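Local coordinates for sniffer CG10964-PA (Drosophila melanogaster, PDB 1SNY), which binds NADP in a Rossmann fold and probably reduces carbonyl compounds with NADPH, as a short-chain dehydrogenase/reductase, at residues Leu77-Arg82 against Asp88-Asp93; Ala167-Ser172 against Gln244-Leu249. All coordinates share one frame; numbering follows the deposited sequence.

Contact 1: Leu77-Arg82 against Asp88-Asp93; sequences LEIDLR and DKLVAD. With NAP (NADP nicotinamide-adenine-dinucleotide phosphate), chain B.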
# COMPACT_ATOMS: atom_id res chain seq x y z
N LEU A 77 -17.33 -22.59 -4.50
CA LEU A 77 -16.92 -22.65 -3.11
C LEU A 77 -17.46 -21.39 -2.44
O LEU A 77 -17.24 -20.28 -2.94
CB LEU A 77 -15.39 -22.67 -3.01
CG LEU A 77 -14.66 -23.76 -3.81
CD1 LEU A 77 -13.16 -23.52 -3.79
CD2 LEU A 77 -15.00 -25.12 -3.23
N GLU A 78 -18.17 -21.55 -1.33
CA GLU A 78 -18.74 -20.40 -0.64
C GLU A 78 -17.88 -19.98 0.54
O GLU A 78 -17.55 -20.79 1.40
CB GLU A 78 -20.17 -20.71 -0.18
CG GLU A 78 -20.88 -19.50 0.43
CD GLU A 78 -22.35 -19.76 0.71
OE1 GLU A 78 -23.15 -19.77 -0.26
OE2 GLU A 78 -22.70 -19.96 1.89
N ILE A 79 -17.53 -18.69 0.57
CA ILE A 79 -16.68 -18.17 1.62
C ILE A 79 -16.58 -16.66 1.57
O ILE A 79 -16.71 -16.06 0.49
CB ILE A 79 -15.24 -18.76 1.49
CG1 ILE A 79 -14.28 -18.07 2.46
CG2 ILE A 79 -14.75 -18.57 0.06
CD1 ILE A 79 -12.88 -18.63 2.43
N ASP A 80 -16.37 -16.03 2.72
CA ASP A 80 -16.18 -14.59 2.77
C ASP A 80 -14.69 -14.48 3.07
O ASP A 80 -14.24 -14.78 4.18
CB ASP A 80 -17.01 -13.93 3.88
CG ASP A 80 -16.85 -12.42 3.90
OD1 ASP A 80 -17.86 -11.70 4.06
OD2 ASP A 80 -15.70 -11.94 3.75
N LEU A 81 -13.93 -14.06 2.07
CA LEU A 81 -12.48 -13.95 2.18
C LEU A 81 -11.94 -13.26 3.43
O LEU A 81 -10.76 -13.39 3.75
CB LEU A 81 -11.93 -13.30 0.91
CG LEU A 81 -12.22 -14.15 -0.34
CD1 LEU A 81 -11.68 -13.48 -1.59
CD2 LEU A 81 -11.58 -15.52 -0.17
N ARG A 82 -12.79 -12.53 4.14
CA ARG A 82 -12.36 -11.84 5.36
C ARG A 82 -12.18 -12.83 6.52
O ARG A 82 -11.57 -12.50 7.54
CB ARG A 82 -13.38 -10.76 5.75
CG ARG A 82 -13.42 -9.58 4.79
CD ARG A 82 -14.51 -8.58 5.16
NE ARG A 82 -15.84 -9.17 5.04
CZ ARG A 82 -16.98 -8.48 5.13
NH1 ARG A 82 -16.95 -7.17 5.33
NH2 ARG A 82 -18.14 -9.10 5.01
N ASP A 88 -8.05 -22.63 5.53
CA ASP A 88 -7.57 -24.00 5.66
C ASP A 88 -8.50 -24.99 4.97
O ASP A 88 -8.04 -25.93 4.32
CB ASP A 88 -7.42 -24.37 7.14
CG ASP A 88 -6.07 -23.97 7.71
OD1 ASP A 88 -5.88 -24.09 8.94
OD2 ASP A 88 -5.20 -23.55 6.92
N LYS A 89 -9.81 -24.78 5.11
CA LYS A 89 -10.76 -25.68 4.49
C LYS A 89 -10.90 -25.42 3.00
O LYS A 89 -11.14 -26.35 2.22
CB LYS A 89 -12.14 -25.56 5.15
CG LYS A 89 -13.09 -26.66 4.70
CD LYS A 89 -14.50 -26.47 5.24
CE LYS A 89 -15.38 -27.64 4.83
NZ LYS A 89 -15.34 -27.88 3.36
N LEU A 90 -10.76 -24.16 2.60
CA LEU A 90 -10.86 -23.83 1.19
C LEU A 90 -9.81 -24.67 0.46
O LEU A 90 -10.12 -25.37 -0.50
CB LEU A 90 -10.59 -22.35 0.95
CG LEU A 90 -10.79 -21.88 -0.50
CD1 LEU A 90 -12.27 -21.97 -0.85
CD2 LEU A 90 -10.30 -20.44 -0.66
N VAL A 91 -8.58 -24.58 0.93
CA VAL A 91 -7.47 -25.32 0.34
C VAL A 91 -7.67 -26.83 0.45
O VAL A 91 -7.24 -27.58 -0.43
CB VAL A 91 -6.12 -24.93 1.01
CG1 VAL A 91 -5.04 -25.93 0.64
CG2 VAL A 91 -5.71 -23.54 0.55
N ALA A 92 -8.31 -27.27 1.53
CA ALA A 92 -8.56 -28.69 1.71
C ALA A 92 -9.46 -29.18 0.59
O ALA A 92 -9.14 -30.17 -0.08
CB ALA A 92 -9.23 -28.93 3.06
N ASP A 93 -10.56 -28.48 0.36
CA ASP A 93 -11.50 -28.86 -0.69
C ASP A 93 -10.82 -28.89 -2.05
O ASP A 93 -11.09 -29.77 -2.87
CB ASP A 93 -12.69 -27.90 -0.72
CG ASP A 93 -13.43 -27.84 0.60
OD1 ASP A 93 -13.45 -28.86 1.32
OD2 ASP A 93 -14.00 -26.78 0.92
PA NAP B . -17.46 -5.65 -8.64
O1A NAP B . -17.81 -4.84 -7.54
O2A NAP B . -18.33 -5.92 -9.85
O5B NAP B . -17.05 -7.11 -8.12
C5B NAP B . -16.23 -7.23 -6.92
C4B NAP B . -16.30 -8.77 -6.67
O4B NAP B . -15.48 -9.04 -5.45
C3B NAP B . -17.71 -9.32 -6.28
O3B NAP B . -17.81 -10.64 -6.84
C2B NAP B . -17.68 -9.29 -4.77
O2B NAP B . -18.61 -10.12 -4.09
C1B NAP B . -16.22 -9.71 -4.46
N9A NAP B . -15.90 -9.34 -3.10
C8A NAP B . -15.79 -8.11 -2.47
N7A NAP B . -15.48 -8.19 -1.18
C5A NAP B . -15.38 -9.56 -0.96
C6A NAP B . -15.07 -10.27 0.21
N6A NAP B . -14.81 -9.75 1.44
N1A NAP B . -15.04 -11.67 0.12
C2A NAP B . -15.30 -12.33 -1.09
N3A NAP B . -15.60 -11.65 -2.27
C4A NAP B . -15.63 -10.27 -2.15
O3 NAP B . -16.10 -5.13 -9.24
PN NAP B . -15.22 -5.57 -10.48
O1N NAP B . -15.15 -4.48 -11.47
O2N NAP B . -15.79 -6.86 -10.96
O5D NAP B . -13.79 -5.73 -9.83
C5D NAP B . -12.99 -6.93 -10.09
C4D NAP B . -11.55 -6.62 -9.73
O4D NAP B . -10.97 -5.76 -10.74
C3D NAP B . -11.32 -5.88 -8.38
O3D NAP B . -10.17 -6.41 -7.69
C2D NAP B . -11.16 -4.43 -8.82
O2D NAP B . -10.48 -3.63 -7.88
C1D NAP B . -10.40 -4.57 -10.09
N1N NAP B . -10.56 -3.50 -11.10
C2N NAP B . -11.79 -3.15 -11.74
C3N NAP B . -11.76 -2.11 -12.68
C7N NAP B . -13.05 -1.68 -13.39
O7N NAP B . -12.94 -0.77 -14.20
N7N NAP B . -14.18 -2.27 -13.14
C4N NAP B . -10.51 -1.41 -13.00
C5N NAP B . -9.32 -1.81 -12.34
C6N NAP B . -9.33 -2.86 -11.38
P2B NAP B . -20.10 -9.61 -3.63
O1X NAP B . -20.97 -9.67 -4.89
O2X NAP B . -20.46 -10.63 -2.61
O3X NAP B . -19.96 -8.18 -3.13
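L77 lays its CD1 methyl against CD1 of L90 on helix 87-98, and the two carbons, 3.4 Å apart, stand closer than usual van der Waals contact. This is a strand-turn-helix unit of the Rossmann fold: strand 74-78, outermost in the parallel sheet, runs past its end into the adenine site, and the chain then enters the helix that packs back on it. The L90 chain, with CG anti to the backbone N (chi1 -175°), brings the same CD1 within 4.3 Å of I79 CG2, while L77 CD2 reaches the CB of D93. L90 also touches L141 of helix 124-155. Beyond the strand the same segment turns polar, toward the cofactor. D80 OD2 accepts from R82 N, making an Asx turn, and R82 grips the carboxylate side-on, NE to OD2 and NH2 to OD1, the latter at 2.8 Å; this fixes the rotation of the carboxylate, next to the adenine of NADP. D80 and L81 bind NADP here, as an aspartate after this strand commonly does in short-chain dehydrogenases. The adenine amino group N6A gives D80 OD2 a weak bond (3.3 Å), and L81 N gives N1A an equally long, weak bond, bent to 135°.

Contact 2: Ala167-Ser172 against Gln244-Leu249; sequences AIINMS and QTISKL. With NAP (NADP nicotinamide-adenine-dinucleotide phosphate), chain B.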
# COMPACT_ATOMS: atom_id res chain seq x y z
N ALA A 167 0.92 -19.96 -11.25
CA ALA A 167 0.93 -18.51 -11.23
C ALA A 167 -0.12 -17.89 -10.34
O ALA A 167 -1.19 -18.46 -10.11
CB ALA A 167 0.75 -17.98 -12.66
N ILE A 168 0.20 -16.69 -9.84
CA ILE A 168 -0.72 -15.93 -9.02
C ILE A 168 -0.96 -14.65 -9.80
O ILE A 168 -0.02 -13.90 -10.08
CB ILE A 168 -0.11 -15.54 -7.66
CG1 ILE A 168 0.17 -16.79 -6.84
CG2 ILE A 168 -1.06 -14.59 -6.93
CD1 ILE A 168 1.05 -16.53 -5.62
N ILE A 169 -2.21 -14.39 -10.17
CA ILE A 169 -2.53 -13.17 -10.89
C ILE A 169 -3.32 -12.29 -9.94
O ILE A 169 -4.42 -12.65 -9.51
CB ILE A 169 -3.40 -13.42 -12.13
CG1 ILE A 169 -2.80 -14.53 -13.01
CG2 ILE A 169 -3.52 -12.11 -12.94
CD1 ILE A 169 -1.50 -14.17 -13.67
N ASN A 170 -2.76 -11.14 -9.59
CA ASN A 170 -3.45 -10.22 -8.70
C ASN A 170 -4.13 -9.14 -9.50
O ASN A 170 -3.47 -8.35 -10.18
CB ASN A 170 -2.48 -9.57 -7.72
CG ASN A 170 -1.91 -10.56 -6.72
OD1 ASN A 170 -2.64 -11.40 -6.19
ND2 ASN A 170 -0.62 -10.45 -6.45
N MSE A 171 -5.45 -9.09 -9.43
CA MSE A 171 -6.16 -8.07 -10.16
C MSE A 171 -5.90 -6.75 -9.47
O MSE A 171 -6.33 -6.53 -8.35
CB MSE A 171 -7.66 -8.37 -10.18
CG MSE A 171 -8.40 -7.59 -11.26
SE MSE A 171 -7.96 -8.12 -13.09
CE MSE A 171 -6.14 -8.73 -12.94
N SER A 172 -5.15 -5.87 -10.14
CA SER A 172 -4.82 -4.57 -9.58
C SER A 172 -5.59 -3.48 -10.32
O SER A 172 -6.66 -3.74 -10.83
CB SER A 172 -3.31 -4.33 -9.69
OG SER A 172 -2.91 -3.17 -8.97
N GLN A 244 -6.65 -14.20 -22.48
CA GLN A 244 -5.69 -14.36 -23.55
C GLN A 244 -4.31 -13.87 -23.10
O GLN A 244 -3.30 -14.53 -23.31
CB GLN A 244 -6.15 -13.57 -24.79
CG GLN A 244 -5.74 -14.20 -26.11
CD GLN A 244 -6.19 -15.65 -26.23
OE1 GLN A 244 -7.38 -15.97 -26.11
NE2 GLN A 244 -5.23 -16.55 -26.46
N THR A 245 -4.29 -12.70 -22.46
CA THR A 245 -3.04 -12.12 -21.98
C THR A 245 -2.33 -12.98 -20.94
O THR A 245 -1.13 -13.22 -21.04
CB THR A 245 -3.28 -10.72 -21.38
OG1 THR A 245 -3.60 -9.80 -22.43
CG2 THR A 245 -2.04 -10.23 -20.64
N ILE A 246 -3.07 -13.43 -19.94
CA ILE A 246 -2.46 -14.26 -18.90
C ILE A 246 -1.96 -15.55 -19.53
O ILE A 246 -1.01 -16.16 -19.04
CB ILE A 246 -3.45 -14.59 -17.76
CG1 ILE A 246 -4.60 -15.45 -18.29
CG2 ILE A 246 -3.98 -13.30 -17.16
CD1 ILE A 246 -5.58 -15.88 -17.21
N SER A 247 -2.60 -15.95 -20.62
CA SER A 247 -2.22 -17.17 -21.32
C SER A 247 -0.90 -16.99 -22.07
O SER A 247 -0.27 -17.97 -22.45
CB SER A 247 -3.32 -17.57 -22.30
OG SER A 247 -2.92 -18.68 -23.08
N LYS A 248 -0.49 -15.74 -22.28
CA LYS A 248 0.76 -15.48 -22.99
C LYS A 248 1.86 -14.95 -22.08
O LYS A 248 2.99 -14.76 -22.52
CB LYS A 248 0.51 -14.50 -24.14
N LEU A 249 1.53 -14.72 -20.81
CA LEU A 249 2.51 -14.21 -19.86
C LEU A 249 3.57 -15.26 -19.56
O LEU A 249 3.25 -16.44 -19.37
CB LEU A 249 1.82 -13.79 -18.56
CG LEU A 249 0.79 -12.65 -18.66
CD1 LEU A 249 0.11 -12.45 -17.32
CD2 LEU A 249 1.49 -11.37 -19.10
PA NAP B . -17.46 -5.65 -8.64
O1A NAP B . -17.81 -4.84 -7.54
O2A NAP B . -18.33 -5.92 -9.85
O5B NAP B . -17.05 -7.11 -8.12
C5B NAP B . -16.23 -7.23 -6.92
C4B NAP B . -16.30 -8.77 -6.67
O4B NAP B . -15.48 -9.04 -5.45
C3B NAP B . -17.71 -9.32 -6.28
O3B NAP B . -17.81 -10.64 -6.84
C2B NAP B . -17.68 -9.29 -4.77
O2B NAP B . -18.61 -10.12 -4.09
C1B NAP B . -16.22 -9.71 -4.46
N9A NAP B . -15.90 -9.34 -3.10
C8A NAP B . -15.79 -8.11 -2.47
N7A NAP B . -15.48 -8.19 -1.18
C5A NAP B . -15.38 -9.56 -0.96
C6A NAP B . -15.07 -10.27 0.21
N6A NAP B . -14.81 -9.75 1.44
N1A NAP B . -15.04 -11.67 0.12
C2A NAP B . -15.30 -12.33 -1.09
N3A NAP B . -15.60 -11.65 -2.27
C4A NAP B . -15.63 -10.27 -2.15
O3 NAP B . -16.10 -5.13 -9.24
PN NAP B . -15.22 -5.57 -10.48
O1N NAP B . -15.15 -4.48 -11.47
O2N NAP B . -15.79 -6.86 -10.96
O5D NAP B . -13.79 -5.73 -9.83
C5D NAP B . -12.99 -6.93 -10.09
C4D NAP B . -11.55 -6.62 -9.73
O4D NAP B . -10.97 -5.76 -10.74
C3D NAP B . -11.32 -5.88 -8.38
O3D NAP B . -10.17 -6.41 -7.69
C2D NAP B . -11.16 -4.43 -8.82
O2D NAP B . -10.48 -3.63 -7.88
C1D NAP B . -10.40 -4.57 -10.09
N1N NAP B . -10.56 -3.50 -11.10
C2N NAP B . -11.79 -3.15 -11.74
C3N NAP B . -11.76 -2.11 -12.68
C7N NAP B . -13.05 -1.68 -13.39
O7N NAP B . -12.94 -0.77 -14.20
N7N NAP B . -14.18 -2.27 -13.14
C4N NAP B . -10.51 -1.41 -13.00
C5N NAP B . -9.32 -1.81 -12.34
C6N NAP B . -9.33 -2.86 -11.38
P2B NAP B . -20.10 -9.61 -3.63
O1X NAP B . -20.97 -9.67 -4.89
O2X NAP B . -20.46 -10.63 -2.61
O3X NAP B . -19.96 -8.18 -3.13
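K248 N donates to T245 O at 2.9 Å, a bond three residues back. I246 and L249, also three apart, both have their CB directed toward I169. A weaker bond from L249 N to I246 O (3.4 Å) follows the first. I169 belongs to strand 167-171, an inner strand of the parallel Rossmann sheet, and helix 235-248 packs across this face of the sheet. With chi1 -51° and chi2 -68° the I169 chain bends twice, and its CD1 meets L249 CD1 at 4.3 Å and I246 CG2 at 4.4 Å. V215 and F107, on the two adjacent strands, touch I169, and L249 also lies on M213.

Side chains alternate along the strand, so I168 and N170 face helix 187-207 instead. There the N170 amide bonds through ND2 to T200 OG1 and through OD1 to N108 ND2, which ties neighbouring strand and helix together. Further on, the selenomethionine M171 puts CG, anti to the backbone N (chi1 -163°), 3.2 Å from O4D of the nicotinamide ribose of NADP, while its backbone O accepts from K193 NZ, a cofactor-binding residue. Between the two segments only methyl groups meet, and no hydrogen bond crosses. Such a join has no directional bond to fix its angle and rests on shape and burial of apolar surface.

Both contacts pack a helix on the same parallel sheet, yet on different strands, with centres 22 Å apart and nearest atoms about 10 Å apart. Contact 1 joins neighbours in sequence at the sheet's outer strand and is only partly buried; contact 2 joins segments 72 residues apart, closer to the centre of the fold, where every touching residue is buried. Leucine and isoleucine methyls make the helix-sheet joint in each. The difference lies at the strand ends: contact 1 leads into a carboxylate and a backbone NH that make weak bonds to the adenine, contact 2 into a selenomethionine beside the nicotinamide ribose. One cofactor thus spans two parts of the Rossmann core.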